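Local coordinates for cytochrome B5 (Hadesarchaea archaeon YNP_N21, PDB 6NZX), which binds heme in a cytochrome b5 domain and probably serves in electron transport, at residues Y22-N26 against G27-D31. Sequence-based numbering, arbitrary orientation.
Sequences YVAYN and GKVYD
V23 and Y30 bond to each other through both backbone N-H groups, as do Y25 and K28, closing an antiparallel beta hairpin whose type I' turn runs from Y25 to K28 with N26 and G27 at its corners. At the open end, the ring of Y22 reaches across to the partner strand: CD2 packs on V29 CG1 at 3.7 Å, while CE1 lies 3.6 Å from D31 CG, ring and carboxylate planes 59° apart. With CG of D31 anti to the backbone N (chi1 180°), the carboxylate is brought up to the CE1 side of that ring, and OD1 is hydrogen-bonded to T33 OG1. Cutting Y22 back to an alanine would probably open a gap beside V29 CG1 and take the aromatic neighbour from D31. On the face shared by V23 and Y25, the Y30 ring lies with V23 O at its edge and CE2 4.1 Å from Y25 CB. A water links the Y30 hydroxyl to the turn, donating to Y25 O at 2.7 Å. Strand 22-25 is one of the two outermost in the mixed sheet and strand 28-31 pairs with 72-76; L10 of helix 7-11 packs on Y22, A24 and V29, while on the other face V23 and Y25 meet L67, and Y25 approaches the heme.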
ATOM      1  N   TYR A  22       0.303  -3.998  -1.886  1.00 17.37           N
ATOM      2  CA  TYR A  22      -0.431  -3.594  -0.682  1.00 18.56           C
ATOM      3  C   TYR A  22       0.263  -2.355  -0.122  1.00 18.93           C
ATOM      4  O   TYR A  22       1.475  -2.236  -0.219  1.00 18.64           O
ATOM      5  CB  TYR A  22      -0.358  -4.652   0.419  1.00 19.11           C
ATOM      6  CG  TYR A  22      -1.186  -5.901   0.258  1.00 18.54           C
ATOM      7  CD1 TYR A  22      -1.937  -6.156  -0.870  1.00 18.77           C
ATOM      8  CD2 TYR A  22      -1.153  -6.871   1.248  1.00 17.91           C
ATOM      9  CE1 TYR A  22      -2.674  -7.323  -0.992  1.00 19.33           C
ATOM     10  CE2 TYR A  22      -1.897  -8.037   1.151  1.00 18.99           C
ATOM     11  CZ  TYR A  22      -2.640  -8.271   0.010  1.00 18.35           C
ATOM     12  OH  TYR A  22      -3.362  -9.410  -0.104  1.00 19.17           O
ATOM     13  N   VAL A  23      -0.504  -1.451   0.475  1.00 19.90           N
ATOM     14  CA  VAL A  23       0.071  -0.287   1.127  1.00 19.15           C
ATOM     15  C   VAL A  23      -0.618  -0.147   2.475  1.00 18.51           C
ATOM     16  O   VAL A  23      -1.804  -0.382   2.550  1.00 18.51           O
ATOM     17  CB  VAL A  23      -0.090   0.995   0.285  1.00 19.98           C
ATOM     18  CG1 VAL A  23       0.725   0.926  -0.989  1.00 20.92           C
ATOM     19  CG2 VAL A  23      -1.554   1.285  -0.040  1.00 21.84           C
ATOM     20  N   ALA A  24       0.129   0.248   3.512  1.00 17.98           N
ATOM     21  CA  ALA A  24      -0.489   0.466   4.820  1.00 18.36           C
ATOM     22  C   ALA A  24      -0.674   1.973   5.041  1.00 18.09           C
ATOM     23  O   ALA A  24       0.093   2.810   4.528  1.00 15.86           O
ATOM     24  CB  ALA A  24       0.302  -0.193   5.919  1.00 18.41           C
ATOM     25  N   TYR A  25      -1.764   2.307   5.735  1.00 18.69           N
ATOM     26  CA  TYR A  25      -2.051   3.678   6.111  1.00 20.36           C
ATOM     27  C   TYR A  25      -2.807   3.671   7.439  1.00 20.57           C
ATOM     28  O   TYR A  25      -3.890   3.121   7.501  1.00 17.07           O
ATOM     29  CB  TYR A  25      -2.857   4.417   5.037  1.00 22.76           C
ATOM     30  CG  TYR A  25      -3.139   5.848   5.424  1.00 25.59           C
ATOM     31  CD1 TYR A  25      -4.396   6.254   5.835  1.00 28.45           C
ATOM     32  CD2 TYR A  25      -2.111   6.772   5.478  1.00 27.73           C
ATOM     33  CE1 TYR A  25      -4.634   7.558   6.248  1.00 30.75           C
ATOM     34  CE2 TYR A  25      -2.324   8.073   5.903  1.00 29.31           C
ATOM     35  CZ  TYR A  25      -3.591   8.468   6.287  1.00 30.53           C
ATOM     36  OH  TYR A  25      -3.806   9.756   6.680  1.00 36.52           O
ATOM     37  N   ASN A  26      -2.201   4.269   8.479  1.00 23.36           N
ATOM     38  CA  ASN A  26      -2.859   4.462   9.785  1.00 25.82           C
ATOM     39  C   ASN A  26      -3.341   3.122  10.347  1.00 24.56           C
ATOM     40  O   ASN A  26      -4.463   3.059  10.860  1.00 22.68           O
ATOM     41  CB  ASN A  26      -4.068   5.407   9.689  1.00 27.20           C
ATOM     42  CG  ASN A  26      -3.686   6.861   9.782  1.00 33.06           C
ATOM     43  OD1 ASN A  26      -2.509   7.189   9.953  1.00 39.75           O
ATOM     44  ND2 ASN A  26      -4.665   7.740   9.646  1.00 34.35           N
ATOM     45  N   GLY A  27      -2.526   2.065  10.177  1.00 21.82           N
ATOM     46  CA  GLY A  27      -2.745   0.769  10.800  1.00 20.67           C
ATOM     47  C   GLY A  27      -3.512  -0.233   9.945  1.00 20.39           C
ATOM     48  O   GLY A  27      -3.639  -1.381  10.350  1.00 21.01           O
ATOM     49  N   LYS A  28      -4.036   0.192   8.783  1.00 20.50           N
ATOM     50  CA  LYS A  28      -4.858  -0.640   7.886  1.00 20.82           C
ATOM     51  C   LYS A  28      -4.113  -0.902   6.567  1.00 18.27           C
ATOM     52  O   LYS A  28      -3.431  -0.055   6.049  1.00 18.21           O
ATOM     53  CB  LYS A  28      -6.198   0.044   7.606  1.00 24.61           C
ATOM     54  CG  LYS A  28      -7.223  -0.013   8.740  1.00 27.86           C
ATOM     55  CD  LYS A  28      -8.609   0.332   8.243  1.00 30.56           C
ATOM     56  CE  LYS A  28      -9.715  -0.142   9.165  1.00 38.47           C
ATOM     57  NZ  LYS A  28     -11.018  -0.236   8.455  1.00 41.64           N
ATOM     58  N   VAL A  29      -4.275  -2.106   6.025  1.00 16.59           N
ATOM     59  CA  VAL A  29      -3.557  -2.536   4.846  1.00 16.29           C
ATOM     60  C   VAL A  29      -4.567  -2.637   3.718  1.00 16.68           C
ATOM     61  O   VAL A  29      -5.576  -3.351   3.865  1.00 16.11           O
ATOM     62  CB  VAL A  29      -2.846  -3.877   5.108  1.00 16.39           C
ATOM     63  CG1 VAL A  29      -2.154  -4.420   3.862  1.00 17.45           C
ATOM     64  CG2 VAL A  29      -1.868  -3.745   6.268  1.00 15.73           C
ATOM     65  N   TYR A  30      -4.246  -1.951   2.610  1.00 16.87           N
ATOM     66  CA  TYR A  30      -5.087  -1.797   1.451  1.00 17.64           C
ATOM     67  C   TYR A  30      -4.443  -2.562   0.296  1.00 17.91           C
ATOM     68  O   TYR A  30      -3.252  -2.468   0.114  1.00 17.51           O
ATOM     69  CB  TYR A  30      -5.240  -0.313   1.086  1.00 17.99           C
ATOM     70  CG  TYR A  30      -5.925   0.516   2.140  1.00 17.77           C
ATOM     71  CD1 TYR A  30      -7.292   0.736   2.105  1.00 18.27           C
ATOM     72  CD2 TYR A  30      -5.214   1.032   3.208  1.00 19.18           C
ATOM     73  CE1 TYR A  30      -7.933   1.472   3.091  1.00 18.03           C
ATOM     74  CE2 TYR A  30      -5.834   1.788   4.190  1.00 18.32           C
ATOM     75  CZ  TYR A  30      -7.206   1.986   4.141  1.00 17.45           C
ATOM     76  OH  TYR A  30      -7.816   2.742   5.096  1.00 18.44           O
ATOM     77  N   ASP A  31      -5.257  -3.297  -0.465  1.00 18.26           N
ATOM     78  CA  ASP A  31      -4.826  -3.942  -1.676  1.00 19.06           C
ATOM     79  C   ASP A  31      -5.016  -2.967  -2.847  1.00 18.03           C
ATOM     80  O   ASP A  31      -6.136  -2.755  -3.310  1.00 17.67           O
ATOM     81  CB  ASP A  31      -5.573  -5.264  -1.898  1.00 21.06           C
ATOM     82  CG  ASP A  31      -5.157  -5.990  -3.172  1.00 21.36           C
ATOM     83  OD1 ASP A  31      -4.204  -5.507  -3.831  1.00 20.34           O
ATOM     84  OD2 ASP A  31      -5.751  -7.066  -3.468  1.00 22.39           O
TER
HETATM   85  O   HOH W   1      -6.537   3.611   7.063  1.00 28.13           O